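Local coordinates for Mll8193 protein (Mesorhizobium loti, PDB 3FH1) that is of unknown function but belongs to the SnoaL-like branch of the NTF2 superfamily, whose cone-shaped alpha+beta fold probably encloses a small-molecule pocket, at residues A36-P39 with E40-E44; T51-P55 with D56-H60; V67-W70 with S71-T75. One frame throughout, in Å; residues are numbered along the deposited sequence.

Interaction 1: residues A36-P39 with E40-E44. With EDO (1,2-ethanediol), chain D.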
loop_
_atom_site.group_PDB
_atom_site.type_symbol
_atom_site.label_atom_id
_atom_site.label_comp_id
_atom_site.label_asym_id
_atom_site.label_seq_id
_atom_site.Cartn_x
_atom_site.Cartn_y
_atom_site.Cartn_z
ATOM N N ALA A 36 -1.810 -19.856 15.544
ATOM C CA ALA A 36 -2.756 -19.962 16.668
ATOM C C ALA A 36 -3.533 -18.665 16.951
ATOM O O ALA A 36 -4.725 -18.714 17.205
ATOM C CB ALA A 36 -2.007 -20.437 17.948
ATOM N N ALA A 37 -2.881 -17.509 16.866
ATOM C CA ALA A 37 -3.566 -16.209 17.110
ATOM C C ALA A 37 -4.535 -15.746 16.052
ATOM O O ALA A 37 -5.273 -14.751 16.272
ATOM C CB ALA A 37 -2.505 -15.053 17.346
ATOM N N LEU A 38 -4.523 -16.346 14.868
ATOM C CA LEU A 38 -5.280 -15.735 13.806
ATOM C C LEU A 38 -6.758 -15.547 14.098
ATOM O O LEU A 38 -7.271 -14.443 13.903
ATOM C CB LEU A 38 -5.084 -16.379 12.429
ATOM C CG LEU A 38 -3.762 -16.188 11.718
ATOM C CD1 LEU A 38 -3.682 -17.210 10.563
ATOM C CD2 LEU A 38 -3.589 -14.704 11.261
ATOM N N PRO A 39 -7.452 -16.602 14.560
ATOM C CA PRO A 39 -8.890 -16.386 14.709
ATOM C C PRO A 39 -9.322 -15.251 15.612
ATOM O O PRO A 39 -10.266 -14.531 15.270
ATOM C CB PRO A 39 -9.374 -17.709 15.267
ATOM C CG PRO A 39 -8.378 -18.702 14.827
ATOM C CD PRO A 39 -7.067 -18.001 14.837
ATOM N N GLU A 40 -8.622 -15.047 16.730
ATOM C CA GLU A 40 -9.043 -13.993 17.650
ATOM C C GLU A 40 -8.792 -12.591 17.107
ATOM O O GLU A 40 -9.402 -11.611 17.560
ATOM C CB GLU A 40 -8.347 -14.204 18.986
ATOM C CG GLU A 40 -6.880 -13.874 18.968
ATOM C CD GLU A 40 -6.100 -14.551 20.129
ATOM O OE1 GLU A 40 -6.196 -15.779 20.295
ATOM O OE2 GLU A 40 -5.376 -13.821 20.819
ATOM N N LEU A 41 -7.924 -12.478 16.106
ATOM C CA LEU A 41 -7.572 -11.177 15.527
ATOM C C LEU A 41 -8.469 -10.772 14.351
ATOM O O LEU A 41 -8.352 -9.646 13.878
ATOM C CB LEU A 41 -6.130 -11.186 15.006
ATOM C CG LEU A 41 -5.022 -11.433 16.010
ATOM C CD1 LEU A 41 -3.705 -11.491 15.258
ATOM C CD2 LEU A 41 -5.025 -10.323 17.044
ATOM N N ILE A 42 -9.317 -11.696 13.841
ATOM C CA ILE A 42 -10.019 -11.547 12.571
ATOM C C ILE A 42 -11.510 -11.438 12.810
ATOM O O ILE A 42 -12.084 -12.259 13.522
ATOM C CB ILE A 42 -9.696 -12.765 11.662
ATOM C CG1 ILE A 42 -8.187 -12.738 11.408
ATOM C CG2 ILE A 42 -10.496 -12.769 10.315
ATOM C CD1 ILE A 42 -7.610 -13.937 10.683
ATOM N N ALA A 43 -12.115 -10.409 12.239
ATOM C CA ALA A 43 -13.554 -10.200 12.300
ATOM C C ALA A 43 -14.329 -11.291 11.554
ATOM O O ALA A 43 -13.821 -11.907 10.598
ATOM C CB ALA A 43 -13.919 -8.827 11.721
ATOM N N GLU A 44 -15.569 -11.532 11.997
ATOM C CA GLU A 44 -16.409 -12.537 11.361
ATOM C C GLU A 44 -16.518 -12.278 9.885
ATOM O O GLU A 44 -16.491 -13.222 9.073
ATOM C CB GLU A 44 -17.815 -12.520 11.966
ATOM C CG GLU A 44 -18.683 -13.633 11.458
ATOM C CD GLU A 44 -20.109 -13.569 12.054
ATOM O OE1 GLU A 44 -20.978 -12.882 11.489
ATOM O OE2 GLU A 44 -20.339 -14.225 13.083
HETATM C C1 EDO D . -13.102 -14.657 17.128
HETATM O O1 EDO D . -12.388 -13.407 16.897
HETATM C C2 EDO D . -13.381 -14.856 18.603
HETATM O O2 EDO D . -12.181 -14.624 19.379
HETATM O O HOH W 1 -6.845 -17.090 18.119
#

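Interaction 2: residues T51-P55 with D56-H60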
loop_
_atom_site.group_PDB
_atom_site.type_symbol
_atom_site.label_atom_id
_atom_site.label_comp_id
_atom_site.label_asym_id
_atom_site.label_seq_id
_atom_site.Cartn_x
_atom_site.Cartn_y
_atom_site.Cartn_z
ATOM N N THR A 51 -2.976 -10.616 -3.267
ATOM C CA THR A 51 -1.981 -9.986 -4.153
ATOM C C THR A 51 -2.099 -10.388 -5.591
ATOM O O THR A 51 -1.639 -9.662 -6.473
ATOM C CB THR A 51 -0.568 -10.344 -3.712
ATOM O OG1 THR A 51 -0.440 -11.789 -3.683
ATOM C CG2 THR A 51 -0.184 -9.778 -2.340
ATOM N N VAL A 52 -2.684 -11.560 -5.801
ATOM C CA VAL A 52 -2.842 -12.167 -7.111
ATOM C C VAL A 52 -4.204 -12.809 -7.263
ATOM O O VAL A 52 -4.859 -13.161 -6.284
ATOM C CB VAL A 52 -1.745 -13.271 -7.362
ATOM C CG1 VAL A 52 -0.383 -12.626 -7.309
ATOM C CG2 VAL A 52 -1.819 -14.396 -6.304
ATOM N N PRO A 53 -4.650 -12.967 -8.509
ATOM C CA PRO A 53 -4.059 -12.515 -9.745
ATOM C C PRO A 53 -4.597 -11.177 -10.212
ATOM O O PRO A 53 -5.749 -10.857 -9.993
ATOM C CB PRO A 53 -4.535 -13.577 -10.741
ATOM C CG PRO A 53 -5.905 -13.926 -10.193
ATOM C CD PRO A 53 -5.881 -13.763 -8.744
ATOM N N ALA A 54 -3.772 -10.425 -10.913
ATOM C CA ALA A 54 -4.247 -9.272 -11.661
ATOM C C ALA A 54 -5.405 -9.716 -12.565
ATOM O O ALA A 54 -5.421 -10.850 -13.063
ATOM C CB ALA A 54 -3.117 -8.691 -12.490
ATOM N N PRO A 55 -6.333 -8.807 -12.854
ATOM C CA PRO A 55 -6.359 -7.407 -12.469
ATOM C C PRO A 55 -6.747 -7.084 -11.078
ATOM O O PRO A 55 -6.291 -6.062 -10.566
ATOM C CB PRO A 55 -7.392 -6.825 -13.417
ATOM C CG PRO A 55 -8.341 -7.953 -13.671
ATOM C CD PRO A 55 -7.470 -9.163 -13.746
ATOM N N ASP A 56 -7.563 -7.913 -10.449
ATOM C CA ASP A 56 -8.264 -7.522 -9.215
ATOM C C ASP A 56 -7.721 -8.034 -7.890
ATOM O O ASP A 56 -8.008 -7.479 -6.807
ATOM C CB ASP A 56 -9.738 -7.938 -9.313
ATOM C CG ASP A 56 -10.488 -7.212 -10.367
ATOM O OD1 ASP A 56 -10.213 -6.020 -10.566
ATOM O OD2 ASP A 56 -11.350 -7.816 -11.049
ATOM N N GLY A 57 -6.999 -9.156 -7.968
ATOM C CA GLY A 57 -6.646 -9.950 -6.827
ATOM C C GLY A 57 -7.838 -10.823 -6.441
ATOM O O GLY A 57 -8.964 -10.365 -6.555
ATOM N N ALA A 58 -7.603 -12.070 -6.046
ATOM C CA ALA A 58 -8.677 -12.897 -5.548
ATOM C C ALA A 58 -9.252 -12.181 -4.340
ATOM O O ALA A 58 -8.699 -11.154 -3.903
ATOM C CB ALA A 58 -8.149 -14.276 -5.169
ATOM N N ARG A 59 -10.385 -12.679 -3.858
ATOM C CA ARG A 59 -11.029 -12.179 -2.671
ATOM C C ARG A 59 -11.331 -13.361 -1.780
ATOM O O ARG A 59 -11.716 -14.413 -2.271
ATOM C CB ARG A 59 -12.304 -11.427 -3.074
ATOM C CG ARG A 59 -12.989 -10.683 -2.006
ATOM C CD ARG A 59 -14.203 -9.966 -2.580
ATOM N NE ARG A 59 -14.903 -9.115 -1.604
ATOM C CZ ARG A 59 -15.860 -9.533 -0.797
ATOM N NH1 ARG A 59 -16.313 -10.787 -0.864
ATOM N NH2 ARG A 59 -16.408 -8.670 0.049
ATOM N N HIS A 60 -11.140 -13.187 -0.475
ATOM C CA HIS A 60 -11.436 -14.236 0.527
ATOM C C HIS A 60 -12.314 -13.534 1.518
ATOM O O HIS A 60 -11.976 -12.448 1.996
ATOM C CB HIS A 60 -10.167 -14.802 1.173
ATOM C CG HIS A 60 -9.206 -15.341 0.179
ATOM N ND1 HIS A 60 -9.118 -16.681 -0.114
ATOM C CD2 HIS A 60 -8.356 -14.708 -0.650
ATOM C CE1 HIS A 60 -8.238 -16.846 -1.085
ATOM N NE2 HIS A 60 -7.775 -15.667 -1.433
HETATM O O HOH W 2 -8.397 -10.859 -10.761
#

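Interaction 3: residues V67-W70 with S71-T75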
loop_
_atom_site.group_PDB
_atom_site.type_symbol
_atom_site.label_atom_id
_atom_site.label_comp_id
_atom_site.label_asym_id
_atom_site.label_seq_id
_atom_site.Cartn_x
_atom_site.Cartn_y
_atom_site.Cartn_z
ATOM N N VAL A 67 -8.623 -17.026 7.922
ATOM C CA VAL A 67 -7.750 -17.912 8.747
ATOM C C VAL A 67 -7.097 -18.994 7.898
ATOM O O VAL A 67 -5.874 -19.219 7.996
ATOM C CB VAL A 67 -8.490 -18.563 9.962
ATOM C CG1 VAL A 67 -7.578 -19.649 10.610
ATOM C CG2 VAL A 67 -8.919 -17.418 10.983
ATOM N N GLN A 68 -7.860 -19.635 7.018
ATOM C CA GLN A 68 -7.291 -20.735 6.244
ATOM C C GLN A 68 -6.149 -20.218 5.359
ATOM O O GLN A 68 -5.105 -20.881 5.264
ATOM C CB GLN A 68 -8.344 -21.401 5.385
ATOM C CG GLN A 68 -7.874 -22.647 4.661
ATOM C CD GLN A 68 -9.068 -23.398 4.034
ATOM O OE1 GLN A 68 -10.113 -23.615 4.687
ATOM N NE2 GLN A 68 -8.925 -23.767 2.767
ATOM N N LEU A 69 -6.353 -19.083 4.697
ATOM C CA LEU A 69 -5.371 -18.560 3.767
ATOM C C LEU A 69 -4.113 -18.139 4.507
ATOM O O LEU A 69 -3.016 -18.556 4.180
ATOM C CB LEU A 69 -5.901 -17.402 2.950
ATOM C CG LEU A 69 -4.903 -16.698 1.968
ATOM C CD1 LEU A 69 -4.534 -17.601 0.869
ATOM C CD2 LEU A 69 -5.456 -15.400 1.429
ATOM N N TRP A 70 -4.274 -17.314 5.523
ATOM C CA TRP A 70 -3.116 -16.866 6.268
ATOM C C TRP A 70 -2.365 -18.007 6.984
ATOM O O TRP A 70 -1.139 -17.978 7.090
ATOM C CB TRP A 70 -3.520 -15.785 7.227
ATOM C CG TRP A 70 -3.616 -14.442 6.580
ATOM C CD1 TRP A 70 -2.785 -13.925 5.617
ATOM C CD2 TRP A 70 -4.540 -13.396 6.905
ATOM N NE1 TRP A 70 -3.143 -12.612 5.341
ATOM C CE2 TRP A 70 -4.176 -12.268 6.158
ATOM C CE3 TRP A 70 -5.610 -13.290 7.812
ATOM C CZ2 TRP A 70 -4.888 -11.086 6.234
ATOM C CZ3 TRP A 70 -6.304 -12.137 7.872
ATOM C CH2 TRP A 70 -5.944 -11.031 7.080
ATOM N N SER A 71 -3.092 -19.003 7.488
ATOM C CA SER A 71 -2.473 -20.172 8.145
ATOM C C SER A 71 -1.576 -20.950 7.186
ATOM O O SER A 71 -0.488 -21.416 7.538
ATOM C CB SER A 71 -3.555 -21.096 8.721
ATOM O OG SER A 71 -4.293 -20.436 9.733
ATOM N N ALA A 72 -2.054 -21.116 5.968
ATOM C CA ALA A 72 -1.295 -21.846 4.972
ATOM C C ALA A 72 -0.030 -21.044 4.645
ATOM O O ALA A 72 1.047 -21.618 4.472
ATOM C CB ALA A 72 -2.131 -22.059 3.711
ATOM N N ILE A 73 -0.197 -19.742 4.463
ATOM C CA ILE A 73 0.924 -18.841 4.132
ATOM C C ILE A 73 1.972 -18.925 5.228
ATOM O O ILE A 73 3.159 -19.077 4.930
ATOM C CB ILE A 73 0.491 -17.389 3.865
ATOM C CG1 ILE A 73 -0.294 -17.339 2.537
ATOM C CG2 ILE A 73 1.747 -16.435 3.817
ATOM C CD1 ILE A 73 -1.044 -16.034 2.319
ATOM N N ALA A 74 1.529 -18.850 6.471
ATOM C CA ALA A 74 2.426 -18.830 7.643
ATOM C C ALA A 74 3.209 -20.098 7.850
ATOM O O ALA A 74 4.236 -20.081 8.514
ATOM C CB ALA A 74 1.648 -18.523 8.936
ATOM N N THR A 75 2.674 -21.197 7.365
ATOM C CA THR A 75 3.265 -22.493 7.620
ATOM C C THR A 75 3.831 -23.186 6.376
ATOM O O THR A 75 4.230 -24.357 6.459
ATOM C CB THR A 75 2.247 -23.449 8.331
ATOM O OG1 THR A 75 1.121 -23.656 7.473
ATOM C CG2 THR A 75 1.816 -22.872 9.667
#

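Interaction 1: residues A36-P39 with E40-E44
Glu40 lies back over the preceding turn, its CG 3.3 Å from Ala37 O. Its first torsion sets CG between the backbone N and the carbonyl carbon (chi1 72°), and the chain runs on extended, carrying the carboxylate back alongside Ala37. A water bridges side chain and backbone: it accepts from Glu40 N at 3.0 Å and donates both to Ala36 O and, at 2.6 Å, to Glu40 OE1, tying the side chain to its own backbone and to the residue four back. The other carboxylate oxygen has a long, weak ion pair with Arg25.

Pro39 brings its carbonyl rather than its ring. Pro39 O receives a weak but nearly straight bond from Ile42 N at 3.3 Å, and also a hydrogen bond from the hydroxyl O1 of an ethanediol, probably left from crystallisation. One step back, Leu38 O takes Leu41 N at 3.0 Å, the N-H arriving from above the carbonyl plane.

On the buried side Leu38 CB meets Ile42 CD1 at 3.9 Å. The same CD1 also presses on Leu38 O at 3.3 Å. Both side chains continue onto helix 63-75, at Trp70. These i to i+3 bonds, beside a weak i to i+4 bond from Leu41 N to Ala37 O, mark a single short helical turn, the link by which this NTF2-like fold passes from helix 16-31 into its sheet.

Interaction 2: residues T51-P55 with D56-H60
Val52 and Pro53 grip Gly57 and Ala58 across a surface loop, a local backbone contact that closes the hairpin connection between the antiparallel strands 46-49 and 59-61. The loop sits at the edge of the NTF2-like sheet and reaches to the second subunit of the dimer. Two cis peptide bonds, before Pro53 and before Pro55, help the chain double back here.

Two hydrogen bonds close the turn. Ala58 N gives an almost straight bond (177°) to Val52 O at 3.0 Å, and Gly57 N binds Pro53 O at 2.9 Å, the i to i+4 bond of an alpha-turn. In both, the donor stands well above the plane of the carbonyl it meets. Pro53 O has a further donor, a water at 2.8 Å that in turn accepts from Asp56 N, so Asp56 is tied through the water to the same carbonyl. Gly57 follows with a positive phi of 80°, a conformation that comes easily to a residue without a CB.

Asp56 turns its CG to the side opposite the carbonyl carbon, beside the backbone N (chi1 -66°), so the carboxylate lies obliquely against the Pro55 ring, OD2 4.0 Å from Pro55 CG. Its main partner is across the dimer: OD1 forms a salt bridge with Arg98 of the second subunit, while Asp56 O accepts from Arg108 of that subunit. With an asparagine in its place, Arg98 of the second subunit would probably lose its charged mate at this interface. Next to the closing bonds the Pro53 ring completes the contact, its CD 4.3 Å from Ala58 CB in the conformer modelled here, one of two.

Interaction 3: residues V67-W70 with S71-T75
In the second half of the alpha-helix 63-75 Ser71 turns both of its donors back on Val67. Ser71 N reaches Val67 O at 2.8 Å in the regular i to i+4 bond, and the modelled hydroxyl, one of two deposited conformers, adds OG at 2.6 Å. The two donors approach from opposite faces of the carbonyl plane, so in this conformer the one oxygen is gripped by two donors. The rotation that sets OG anti to the carbonyl carbon, beside the backbone N (chi1 -63°), swings it over the preceding turn.

The regular bonds continue with Ala72 N to Gln68 O, Ile73 N to Leu69 O and Ala74 N to Trp70 O at 2.9 Å; of these three, that of Ile73 lies in the carbonyl plane. Near the far end Thr75 OG1 donates to Ser71 O at 2.8 Å, supplementing a weak bond from its own N.

Trp70 NE1 is satisfied by O5 of an unidentified ligand, probably from the crystallisation liquor, and its ring meets Phe26 and Phe30 of helix 16-31 edge-to-face. Within helix 63-75 Ile73 folds back over the preceding turn, CD1 3.9 Å from Leu69 CG and 4.3 Å from Trp70 CD1.

The three contacts follow one another along the chain, interaction 1 first, then interaction 2, then interaction 3, all within one SnoaL-like domain. Interactions 1 and 3 have centres about 12 Å apart and touch: Leu38 CD1 lies 3.6 Å from Trp70 CB, and Ile42 CD1 packs on the indole at CE3, so helices 38-41 and 63-75 share one apolar layer. Interaction 2 stands about 22 Å from interaction 1 and 16 Å from interaction 3, centre to centre, and meets the latter where His60 packs on Leu69. Trp70 of helix 63-75 also meets the unidentified ligand, while the hairpin loop faces outward to the partner subunit.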